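Local coordinates for interleukin-20 receptor subunit beta (Homo sapiens, PDB 6DF3), which pairs with IL20RA or IL22RA1 to form cell-surface receptors for cytokines of the interleukin-20 group, this chain being its extracellular part with two fibronectin type III domains, at residues Leu7-Thr12 / Tyr75-Arg80; Met14-Met19 / Gln100-Thr105; Glu39-Tyr44 / Ile48-Ser53; Glu130-Tyr135 / Gly179-Phe184. The protein carries 1 engineered substitution. All blocks are in the same frame, centred on the assembly; numbering follows the deposited sequence.

Contact 1 (Leu7-Thr12 / Tyr75-Arg80); sequences LSVLST and YNLRVR
Leu7 and Val79 meet obliquely, and two residues along each segment, Val9 and Leu77 meet at about a right angle. In the first pair a single methyl does the touching from the valine side: CG1 of Val79 presses on the branched end of Leu7, closest at Leu7 CD2 (3.6 Å). Leu7 CG and Leu7 CD1 each also lie 4.0 Å from that Val79 CG1. Val79 brings the methyl forward by holding it between its backbone N and carbonyl carbon (chi1 64°), while CG2 is turned anti to the N.

The second pair is a plain methyl-to-methyl touch, with Val9 CG2 3.9 Å from Leu77 CD1. Leu77 reaches across with CG anti to its own carbonyl carbon (chi1 -73°), and Val9 meets it crosswise instead of lying alongside. Both pairs are purely apolar. The backbones stay well apart, with 8.5 Å between the CA atoms of Leu7 and Val79, the closest pair of CA atoms. That is too far for neighbouring strands of one sheet and consistent with two layers packed face to face.

Strand 8-12 is bonded in its own sheet to strand 15-19, where Val9 also touches Leu18. Strand 74-83 belongs to the second sheet, where Leu77 packs on Tyr36 and Val79 on Val34, both from strand 31-37. Arg78, whose CB points away from strand 8-12, makes cation-pi contacts with Trp49 and Trp90. The contact therefore bridges the two sheets of the first fibronectin type III sandwich.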
# COMPACT_ATOMS: atom_id res chain seq x y z
N LEU C 7 0.57 -30.05 -15.33
CA LEU C 7 0.56 -28.85 -14.54
C LEU C 7 -0.30 -27.83 -15.19
O LEU C 7 -0.16 -27.60 -16.42
CB LEU C 7 1.94 -28.23 -14.44
CG LEU C 7 2.77 -28.79 -13.30
CD1 LEU C 7 3.03 -30.27 -13.48
CD2 LEU C 7 4.05 -28.03 -13.19
N SER C 8 -1.17 -27.21 -14.39
CA SER C 8 -1.95 -26.07 -14.84
C SER C 8 -2.28 -25.11 -13.67
O SER C 8 -2.19 -25.48 -12.51
CB SER C 8 -3.22 -26.56 -15.60
OG SER C 8 -4.23 -26.97 -14.69
N VAL C 9 -2.63 -23.87 -13.98
CA VAL C 9 -3.13 -22.92 -13.00
C VAL C 9 -4.61 -22.65 -13.25
O VAL C 9 -4.96 -22.18 -14.29
CB VAL C 9 -2.33 -21.59 -13.04
CG1 VAL C 9 -2.85 -20.62 -11.98
CG2 VAL C 9 -0.83 -21.82 -12.78
N LEU C 10 -5.46 -22.90 -12.26
CA LEU C 10 -6.80 -22.38 -12.18
C LEU C 10 -6.81 -21.08 -11.34
O LEU C 10 -6.55 -21.11 -10.13
CB LEU C 10 -7.71 -23.41 -11.53
CG LEU C 10 -9.18 -23.01 -11.29
CD1 LEU C 10 -9.82 -22.79 -12.64
CD2 LEU C 10 -9.89 -24.11 -10.51
N SER C 11 -7.12 -19.97 -11.99
CA SER C 11 -7.15 -18.69 -11.36
C SER C 11 -8.54 -18.13 -11.50
O SER C 11 -8.95 -17.78 -12.59
CB SER C 11 -6.12 -17.72 -11.93
OG SER C 11 -6.32 -16.37 -11.42
N THR C 12 -9.18 -17.98 -10.33
CA THR C 12 -10.54 -17.56 -10.15
C THR C 12 -10.57 -16.35 -9.19
O THR C 12 -10.09 -16.49 -8.04
CB THR C 12 -11.34 -18.68 -9.45
OG1 THR C 12 -11.30 -19.82 -10.28
CG2 THR C 12 -12.75 -18.26 -9.36
N TYR C 75 4.70 -15.44 -14.75
CA TYR C 75 5.42 -16.18 -13.75
C TYR C 75 5.61 -17.64 -14.25
O TYR C 75 4.69 -18.24 -14.76
CB TYR C 75 4.60 -16.22 -12.43
CG TYR C 75 4.83 -15.08 -11.51
CD1 TYR C 75 4.17 -13.88 -11.73
CD2 TYR C 75 5.68 -15.18 -10.41
CE1 TYR C 75 4.37 -12.77 -10.89
CE2 TYR C 75 5.90 -14.07 -9.56
CZ TYR C 75 5.24 -12.85 -9.79
OH TYR C 75 5.34 -11.73 -8.96
N ASN C 76 6.79 -18.17 -14.07
CA ASN C 76 7.09 -19.55 -14.16
C ASN C 76 6.88 -20.18 -12.83
O ASN C 76 7.19 -19.60 -11.81
CB ASN C 76 8.56 -19.76 -14.57
CG ASN C 76 8.91 -19.09 -15.88
OD1 ASN C 76 8.06 -18.90 -16.73
ND2 ASN C 76 10.16 -18.66 -16.00
N LEU C 77 6.42 -21.41 -12.87
CA LEU C 77 6.17 -22.22 -11.69
C LEU C 77 6.70 -23.64 -11.98
O LEU C 77 6.67 -24.09 -13.11
CB LEU C 77 4.69 -22.24 -11.45
CG LEU C 77 4.09 -20.93 -10.91
CD1 LEU C 77 2.61 -20.93 -11.19
CD2 LEU C 77 4.35 -20.91 -9.42
N ARG C 78 7.30 -24.27 -10.98
CA ARG C 78 7.71 -25.65 -11.09
C ARG C 78 7.43 -26.43 -9.83
O ARG C 78 7.42 -25.88 -8.73
CB ARG C 78 9.18 -25.73 -11.43
CG ARG C 78 10.10 -25.18 -10.38
CD ARG C 78 11.57 -25.37 -10.80
NE ARG C 78 12.46 -25.12 -9.70
CZ ARG C 78 13.78 -25.15 -9.81
NH1 ARG C 78 14.38 -25.47 -10.94
NH2 ARG C 78 14.52 -24.87 -8.76
N VAL C 79 7.25 -27.71 -9.97
CA VAL C 79 6.87 -28.53 -8.83
C VAL C 79 7.60 -29.86 -8.84
O VAL C 79 7.93 -30.38 -9.89
CB VAL C 79 5.37 -28.78 -8.82
CG1 VAL C 79 4.96 -29.57 -10.05
CG2 VAL C 79 4.92 -29.51 -7.54
N ARG C 80 7.90 -30.40 -7.67
CA ARG C 80 8.49 -31.73 -7.64
C ARG C 80 7.93 -32.52 -6.49
O ARG C 80 7.31 -31.97 -5.58
CB ARG C 80 10.01 -31.64 -7.53
CG ARG C 80 10.57 -31.27 -6.16
CD ARG C 80 12.09 -31.26 -6.11
NE ARG C 80 12.53 -30.58 -4.89
CZ ARG C 80 13.79 -30.30 -4.57
NH1 ARG C 80 14.80 -30.68 -5.35
NH2 ARG C 80 14.04 -29.64 -3.44

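Contact 2 (Met14-Met19 / Gln100-Thr105); sequences MKHLLM and QSTILT. Engineered in segment 100-105: Gln100 (natural residue Asn).
The turn of the first beta-hairpin, at Met14 between strands 8-12 and 15-19, is where Thr102 of the segment leading to the second domain docks. The polar link is the Met14 backbone N-H, which is donated to Thr102 OG1 (3.1 Å, 152° at the hydrogen). Beside it lies an apolar touch, Met14 SD to Thr102 CG2 at 3.7 Å, the two side chains crossing at about a right angle. Met14 CB points away from the segment 100-105, but bends at chi2 and chi3 (-70° and -78°) curl the thioether back onto the threonine methyl.

Thr102 OG1 also hydrogen-bonds Ser11 OG, and the same Ser11 hydroxyl bonds His16 ND1, so a buried chain of polar groups runs from hairpin to linker. The imidazole of His16 presents its edge to Thr102 OG1, with CE1 4.5 Å away, while Met14 O sits 3.4 Å above one ring face, offset toward the rim. Arg180 of the second domain takes up Thr102 O and Gln100 O; Gln100 is an engineered residue.

Such an elbow, with the linker pinned to one domain and bonded to the next, fits the tandem fibronectin type III architecture of type II cytokine receptors.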
# COMPACT_ATOMS: atom_id res chain seq x y z
N MET C 14 -8.83 -13.60 -8.73
CA MET C 14 -7.48 -13.35 -8.12
C MET C 14 -6.99 -14.34 -7.11
O MET C 14 -6.00 -14.08 -6.45
CB MET C 14 -7.36 -11.93 -7.56
CG MET C 14 -7.56 -10.89 -8.64
SD MET C 14 -6.20 -10.76 -9.90
CE MET C 14 -5.00 -9.83 -8.93
N LYS C 15 -7.61 -15.51 -7.01
CA LYS C 15 -7.03 -16.65 -6.27
C LYS C 15 -6.37 -17.64 -7.25
O LYS C 15 -7.06 -18.20 -8.12
CB LYS C 15 -8.12 -17.38 -5.51
CG LYS C 15 -7.54 -18.44 -4.61
CD LYS C 15 -8.64 -19.28 -3.96
CE LYS C 15 -8.00 -20.30 -3.02
NZ LYS C 15 -8.88 -21.47 -2.81
N HIS C 16 -5.06 -17.86 -7.14
CA HIS C 16 -4.37 -18.72 -8.10
C HIS C 16 -3.95 -20.05 -7.52
O HIS C 16 -3.08 -20.11 -6.63
CB HIS C 16 -3.18 -18.02 -8.72
CG HIS C 16 -3.32 -16.56 -8.81
ND1 HIS C 16 -4.33 -15.96 -9.55
CD2 HIS C 16 -2.56 -15.54 -8.30
CE1 HIS C 16 -4.24 -14.63 -9.39
NE2 HIS C 16 -3.17 -14.35 -8.64
N LEU C 17 -4.51 -21.12 -8.09
CA LEU C 17 -4.27 -22.50 -7.69
C LEU C 17 -3.40 -23.23 -8.70
O LEU C 17 -3.81 -23.40 -9.81
CB LEU C 17 -5.62 -23.24 -7.59
CG LEU C 17 -6.21 -23.71 -6.28
CD1 LEU C 17 -7.40 -24.71 -6.50
CD2 LEU C 17 -5.16 -24.36 -5.42
N LEU C 18 -2.20 -23.65 -8.33
CA LEU C 18 -1.39 -24.53 -9.19
C LEU C 18 -1.84 -25.95 -8.91
O LEU C 18 -2.18 -26.24 -7.76
CB LEU C 18 0.09 -24.36 -8.91
CG LEU C 18 1.07 -25.27 -9.68
CD1 LEU C 18 1.00 -24.88 -11.13
CD2 LEU C 18 2.47 -25.13 -9.13
N MET C 19 -1.89 -26.82 -9.94
CA MET C 19 -2.52 -28.20 -9.87
C MET C 19 -1.75 -29.10 -10.77
O MET C 19 -1.17 -28.64 -11.73
CB MET C 19 -3.98 -28.30 -10.35
CG MET C 19 -4.93 -27.39 -9.57
SD MET C 19 -6.65 -27.20 -10.18
CE MET C 19 -6.40 -27.30 -11.95
N GLN C 100 -3.23 -11.23 -15.03
CA GLN C 100 -4.08 -10.50 -15.98
C GLN C 100 -5.18 -11.46 -16.56
O GLN C 100 -6.22 -11.05 -16.92
CB GLN C 100 -3.17 -9.95 -17.09
CG GLN C 100 -3.79 -9.15 -18.25
CD GLN C 100 -4.03 -7.70 -17.86
OE1 GLN C 100 -3.15 -7.03 -17.30
NE2 GLN C 100 -5.23 -7.19 -18.15
N SER C 101 -4.90 -12.74 -16.65
CA SER C 101 -5.84 -13.68 -17.18
C SER C 101 -6.73 -14.31 -16.12
O SER C 101 -7.39 -15.25 -16.42
CB SER C 101 -5.07 -14.74 -17.95
OG SER C 101 -4.49 -15.62 -16.99
N THR C 102 -6.79 -13.79 -14.89
CA THR C 102 -7.66 -14.40 -13.89
C THR C 102 -9.17 -14.45 -14.38
O THR C 102 -9.57 -13.62 -15.22
CB THR C 102 -7.57 -13.76 -12.58
OG1 THR C 102 -8.16 -14.58 -11.59
CG2 THR C 102 -8.22 -12.38 -12.55
N ILE C 103 -9.95 -15.43 -13.89
CA ILE C 103 -11.37 -15.54 -14.28
C ILE C 103 -12.16 -14.67 -13.32
O ILE C 103 -12.25 -14.97 -12.16
CB ILE C 103 -11.87 -16.99 -14.25
CG1 ILE C 103 -11.09 -17.79 -15.31
CG2 ILE C 103 -13.39 -17.02 -14.48
CD1 ILE C 103 -11.24 -19.30 -15.24
N LEU C 104 -12.72 -13.59 -13.82
CA LEU C 104 -13.56 -12.69 -12.99
C LEU C 104 -14.99 -13.10 -13.23
O LEU C 104 -15.50 -13.01 -14.38
CB LEU C 104 -13.41 -11.22 -13.41
CG LEU C 104 -12.03 -10.59 -13.23
CD1 LEU C 104 -12.10 -9.07 -13.35
CD2 LEU C 104 -11.44 -10.96 -11.88
N THR C 105 -15.64 -13.57 -12.17
CA THR C 105 -17.03 -13.96 -12.26
C THR C 105 -17.89 -12.72 -11.99
O THR C 105 -17.44 -11.64 -11.53
CB THR C 105 -17.32 -15.17 -11.33
OG1 THR C 105 -16.66 -14.99 -10.10
CG2 THR C 105 -16.65 -16.43 -11.85

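Contact 3 (Glu39-Tyr44 / Ile48-Ser53); sequences EYESLY and IWIPSS
A short helix, 39-44, stands beside the chain that returns through Ile48 to Ser53, with CA of Glu41 6.6 Å from CA of Ile48. Its turn is closed by two backbone bonds, Leu43 N to Glu39 O (3.0 Å) and Tyr44 N to Tyr40 O (2.8 Å).

Glu41 carries the contact on the helix side. Its CB lies 4.0 Å from Ile48 O, a carbonyl that itself accepts a hydrogen bond from the side chain of Gln37. From there the chain kinks at chi2 (86°), which folds the carboxylate along the helix and across the tip of Ile50 at about a right angle. Ile50 CD1 is 3.9 Å from Glu41 OE2 and 4.0 Å from Glu41 CD. On the helix itself, Glu41 CD also lies in the plane of the Tyr40 ring, at its edge.

A carboxylate resting on an isoleucine methyl needs polar partners, and it finds them on the chain of another protein, where polar side chains bond OE2 twice and OE1 once. That protein also packs on Ile50 and Tyr40. With several partners on the other protein, the buried acid is probably held in its charged form at this intermolecular interface.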
# COMPACT_ATOMS: atom_id res chain seq x y z
N GLU C 39 8.77 -12.73 -13.98
CA GLU C 39 9.46 -12.31 -15.18
C GLU C 39 10.83 -11.65 -14.90
O GLU C 39 11.73 -11.74 -15.72
CB GLU C 39 8.59 -11.32 -15.93
CG GLU C 39 9.15 -10.98 -17.28
CD GLU C 39 8.31 -9.97 -18.07
OE1 GLU C 39 7.47 -9.22 -17.49
OE2 GLU C 39 8.47 -9.94 -19.32
N TYR C 40 10.94 -10.87 -13.82
CA TYR C 40 12.20 -10.37 -13.49
C TYR C 40 13.23 -11.56 -13.45
O TYR C 40 14.25 -11.53 -14.13
CB TYR C 40 12.22 -9.68 -12.14
CG TYR C 40 13.64 -9.23 -11.79
CD1 TYR C 40 14.28 -8.25 -12.52
CD2 TYR C 40 14.34 -9.84 -10.79
CE1 TYR C 40 15.58 -7.81 -12.22
CE2 TYR C 40 15.66 -9.44 -10.49
CZ TYR C 40 16.27 -8.45 -11.22
OH TYR C 40 17.51 -8.08 -10.89
N GLU C 41 12.96 -12.58 -12.65
CA GLU C 41 13.94 -13.62 -12.43
C GLU C 41 14.19 -14.41 -13.74
O GLU C 41 15.32 -14.70 -14.12
CB GLU C 41 13.53 -14.49 -11.28
CG GLU C 41 13.58 -13.77 -9.92
CD GLU C 41 12.34 -12.97 -9.53
OE1 GLU C 41 11.33 -12.97 -10.29
OE2 GLU C 41 12.43 -12.23 -8.55
N SER C 42 13.10 -14.61 -14.47
CA SER C 42 13.06 -15.24 -15.74
C SER C 42 14.05 -14.59 -16.72
O SER C 42 14.81 -15.27 -17.36
CB SER C 42 11.65 -15.15 -16.27
OG SER C 42 11.45 -16.21 -17.14
N LEU C 43 14.03 -13.27 -16.81
CA LEU C 43 14.91 -12.49 -17.70
C LEU C 43 16.29 -12.07 -17.15
O LEU C 43 17.18 -11.82 -17.92
CB LEU C 43 14.22 -11.19 -18.12
CG LEU C 43 12.96 -11.30 -18.97
CD1 LEU C 43 12.23 -9.97 -19.05
CD2 LEU C 43 13.30 -11.76 -20.39
N TYR C 44 16.48 -11.90 -15.86
CA TYR C 44 17.71 -11.29 -15.41
C TYR C 44 18.50 -12.24 -14.49
O TYR C 44 19.65 -11.99 -14.27
CB TYR C 44 17.45 -9.96 -14.63
CG TYR C 44 16.94 -8.70 -15.38
CD1 TYR C 44 15.60 -8.56 -15.72
CD2 TYR C 44 17.77 -7.65 -15.67
CE1 TYR C 44 15.12 -7.44 -16.39
CE2 TYR C 44 17.29 -6.52 -16.37
CZ TYR C 44 15.94 -6.44 -16.70
OH TYR C 44 15.37 -5.31 -17.31
N ILE C 48 17.55 -18.68 -10.80
CA ILE C 48 17.10 -18.56 -9.40
C ILE C 48 15.59 -18.80 -9.34
O ILE C 48 14.84 -18.05 -10.00
CB ILE C 48 17.40 -17.16 -8.82
CG1 ILE C 48 18.91 -16.96 -8.70
CG2 ILE C 48 16.67 -16.97 -7.48
CD1 ILE C 48 19.37 -15.58 -8.23
N TRP C 49 15.20 -19.77 -8.52
CA TRP C 49 13.83 -20.08 -8.21
C TRP C 49 13.59 -19.81 -6.76
O TRP C 49 14.46 -20.04 -5.86
CB TRP C 49 13.56 -21.55 -8.57
CG TRP C 49 13.66 -21.82 -10.09
CD1 TRP C 49 14.81 -21.98 -10.80
CD2 TRP C 49 12.59 -21.90 -11.03
NE1 TRP C 49 14.50 -22.14 -12.14
CE2 TRP C 49 13.16 -22.09 -12.31
CE3 TRP C 49 11.19 -21.83 -10.92
CZ2 TRP C 49 12.40 -22.27 -13.45
CZ3 TRP C 49 10.42 -21.95 -12.08
CH2 TRP C 49 11.02 -22.18 -13.33
N ILE C 50 12.41 -19.29 -6.47
CA ILE C 50 12.08 -18.89 -5.11
C ILE C 50 11.06 -19.87 -4.50
O ILE C 50 10.07 -20.23 -5.13
CB ILE C 50 11.45 -17.49 -5.17
CG1 ILE C 50 12.42 -16.58 -5.91
CG2 ILE C 50 11.04 -16.99 -3.79
CD1 ILE C 50 11.75 -15.33 -6.36
N PRO C 51 11.26 -20.24 -3.23
CA PRO C 51 10.27 -21.10 -2.59
C PRO C 51 8.94 -20.45 -2.44
O PRO C 51 8.86 -19.29 -2.06
CB PRO C 51 10.87 -21.34 -1.16
CG PRO C 51 12.33 -21.16 -1.35
CD PRO C 51 12.51 -20.14 -2.44
N SER C 52 7.90 -21.23 -2.70
CA SER C 52 6.55 -20.83 -2.52
C SER C 52 6.28 -20.51 -1.04
O SER C 52 6.88 -21.09 -0.15
CB SER C 52 5.67 -22.01 -2.92
OG SER C 52 4.30 -21.61 -2.86
N SER C 53 5.34 -19.61 -0.79
CA SER C 53 5.01 -19.23 0.59
C SER C 53 4.44 -20.43 1.38
O SER C 53 4.95 -20.79 2.44
CB SER C 53 4.05 -18.04 0.60
OG SER C 53 4.70 -16.82 0.23

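Contact 4 (Glu130-Tyr135 / Gly179-Phe184); sequences EFLVAY and GRYSAF
Leu132 gives one methyl to each of two aromatic rings, Tyr181 and Phe184, and all the contact across these segments is apolar. CD1 lies 4.3 Å from Tyr181 CE2, and CD2 lies 4.3 Å from Phe184 CZ. Both approaches are oblique to the rings. Leu132 CB points toward the segment 179-184, and the side chain sits off the usual staggered positions (chi1 -141°), with one methyl at each ring. Ala134, two residues along on the same side of the strand, adds its CB against Phe184 CE1 at 4.3 Å, again obliquely. The Phe184 ring therefore meets both the leucine methyl and the alanine methyl.

The polar interactions hold the segment 179-184 without crossing to the other one. Ser182 OG donates to Ala183 O (2.7 Å), tilted 29° from the carbonyl plane, and it is also bonded to Thr173 N. Gly179 and Arg180 both face Val175, which makes a G1 beta bulge at the start of this segment.

Two further interactions involve the rings: Phe184 is in cation-pi contact with Lys170, and Tyr181 meets the ring of Phe174 with their planes at about 40°.

Strand 167-175 runs between the two segments in the sheet, so Leu132 and its aromatic partners reach over it. Leu132 is backbone-bonded to Glu172, and the side chains of Leu132, Tyr181 and Phe184 all touch that residue. On its other flank strand 130-137 pairs with strand 145-149, with Leu132 touching Val146 and Met148, and this four-stranded sheet belongs to the second fibronectin type III domain.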
# COMPACT_ATOMS: atom_id res chain seq x y z
N GLU C 130 -12.79 -3.69 -6.30
CA GLU C 130 -13.82 -2.64 -6.13
C GLU C 130 -15.12 -3.02 -6.93
O GLU C 130 -15.05 -3.69 -8.02
CB GLU C 130 -13.29 -1.28 -6.61
CG GLU C 130 -12.22 -0.65 -5.71
CD GLU C 130 -11.51 0.54 -6.38
OE1 GLU C 130 -12.18 1.59 -6.52
OE2 GLU C 130 -10.31 0.41 -6.80
N PHE C 131 -16.26 -2.61 -6.36
CA PHE C 131 -17.62 -2.93 -6.90
C PHE C 131 -18.28 -1.68 -7.48
O PHE C 131 -18.33 -0.62 -6.82
CB PHE C 131 -18.57 -3.53 -5.85
CG PHE C 131 -18.09 -4.82 -5.28
CD1 PHE C 131 -17.20 -4.85 -4.21
CD2 PHE C 131 -18.51 -6.06 -5.83
CE1 PHE C 131 -16.75 -6.05 -3.67
CE2 PHE C 131 -18.08 -7.28 -5.29
CZ PHE C 131 -17.19 -7.28 -4.22
N LEU C 132 -18.73 -1.83 -8.71
CA LEU C 132 -19.62 -0.91 -9.39
C LEU C 132 -21.04 -1.42 -9.28
O LEU C 132 -21.33 -2.56 -9.59
CB LEU C 132 -19.28 -0.90 -10.86
CG LEU C 132 -19.35 0.44 -11.54
CD1 LEU C 132 -17.91 0.82 -11.84
CD2 LEU C 132 -20.24 0.41 -12.80
N VAL C 133 -21.94 -0.57 -8.86
CA VAL C 133 -23.35 -0.94 -8.73
C VAL C 133 -24.13 0.07 -9.55
O VAL C 133 -24.01 1.26 -9.33
CB VAL C 133 -23.83 -0.97 -7.26
CG1 VAL C 133 -25.26 -1.47 -7.16
CG2 VAL C 133 -22.91 -1.87 -6.45
N ALA C 134 -24.89 -0.44 -10.52
CA ALA C 134 -25.79 0.38 -11.33
C ALA C 134 -27.15 0.16 -10.77
O ALA C 134 -27.53 -0.99 -10.47
CB ALA C 134 -25.77 -0.02 -12.80
N TYR C 135 -27.87 1.28 -10.58
CA TYR C 135 -29.26 1.23 -10.20
C TYR C 135 -30.10 2.37 -10.81
O TYR C 135 -29.59 3.46 -11.11
CB TYR C 135 -29.40 1.20 -8.67
CG TYR C 135 -28.94 2.43 -7.89
CD1 TYR C 135 -29.79 3.54 -7.60
CD2 TYR C 135 -27.66 2.46 -7.37
CE1 TYR C 135 -29.31 4.63 -6.86
CE2 TYR C 135 -27.19 3.52 -6.65
CZ TYR C 135 -27.98 4.58 -6.38
OH TYR C 135 -27.32 5.52 -5.63
N GLY C 179 -6.68 -4.05 -14.58
CA GLY C 179 -7.36 -3.10 -15.44
C GLY C 179 -8.66 -3.65 -16.01
O GLY C 179 -9.14 -3.16 -17.02
N ARG C 180 -9.25 -4.62 -15.32
CA ARG C 180 -10.37 -5.40 -15.85
C ARG C 180 -11.55 -5.32 -14.91
O ARG C 180 -11.36 -5.23 -13.71
CB ARG C 180 -9.97 -6.87 -16.11
CG ARG C 180 -9.04 -7.03 -17.31
CD ARG C 180 -8.66 -8.50 -17.55
NE ARG C 180 -9.86 -9.35 -17.47
CZ ARG C 180 -9.98 -10.56 -16.92
NH1 ARG C 180 -8.97 -11.19 -16.32
NH2 ARG C 180 -11.17 -11.13 -16.95
N TYR C 181 -12.74 -5.29 -15.52
CA TYR C 181 -14.05 -5.44 -14.86
C TYR C 181 -14.63 -6.80 -15.26
O TYR C 181 -14.36 -7.28 -16.40
CB TYR C 181 -15.06 -4.37 -15.36
CG TYR C 181 -14.61 -2.92 -15.22
CD1 TYR C 181 -13.70 -2.35 -16.16
CD2 TYR C 181 -15.06 -2.12 -14.15
CE1 TYR C 181 -13.24 -1.04 -16.02
CE2 TYR C 181 -14.62 -0.78 -14.01
CZ TYR C 181 -13.72 -0.24 -14.96
OH TYR C 181 -13.25 1.05 -14.83
N SER C 182 -15.40 -7.40 -14.34
CA SER C 182 -16.31 -8.51 -14.64
C SER C 182 -17.58 -8.10 -15.44
O SER C 182 -17.90 -6.92 -15.61
CB SER C 182 -16.79 -9.22 -13.36
OG SER C 182 -17.87 -8.56 -12.71
N ALA C 183 -18.30 -9.11 -15.92
CA ALA C 183 -19.66 -8.95 -16.45
C ALA C 183 -20.54 -8.47 -15.31
O ALA C 183 -20.21 -8.70 -14.14
CB ALA C 183 -20.19 -10.29 -16.99
N PHE C 184 -21.67 -7.84 -15.64
CA PHE C 184 -22.69 -7.53 -14.62
C PHE C 184 -23.35 -8.81 -14.11
O PHE C 184 -23.42 -9.80 -14.83
CB PHE C 184 -23.73 -6.55 -15.17
CG PHE C 184 -23.24 -5.14 -15.21
CD1 PHE C 184 -23.37 -4.31 -14.07
CD2 PHE C 184 -22.59 -4.64 -16.33
CE1 PHE C 184 -22.89 -3.00 -14.08
CE2 PHE C 184 -22.12 -3.32 -16.34
CZ PHE C 184 -22.28 -2.50 -15.22

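From the N terminus, contact 1 opens first, on strand 8-12, and closes a loop of the first domain at strand 74-83. Contact 2 opens on the next strand and closes later, on the linker, so the two cross; they also touch, through Ser11. Contact 3, a short-range return, is nested within both loops and meets contact 1 through Trp49 against Arg78 and through the bond between Ser42 and Asn76. Contact 4 comes after all three, inside the second domain, its centre about 28 Å from that of contact 1. Arg180 joins it to contact 2, tying the domains together.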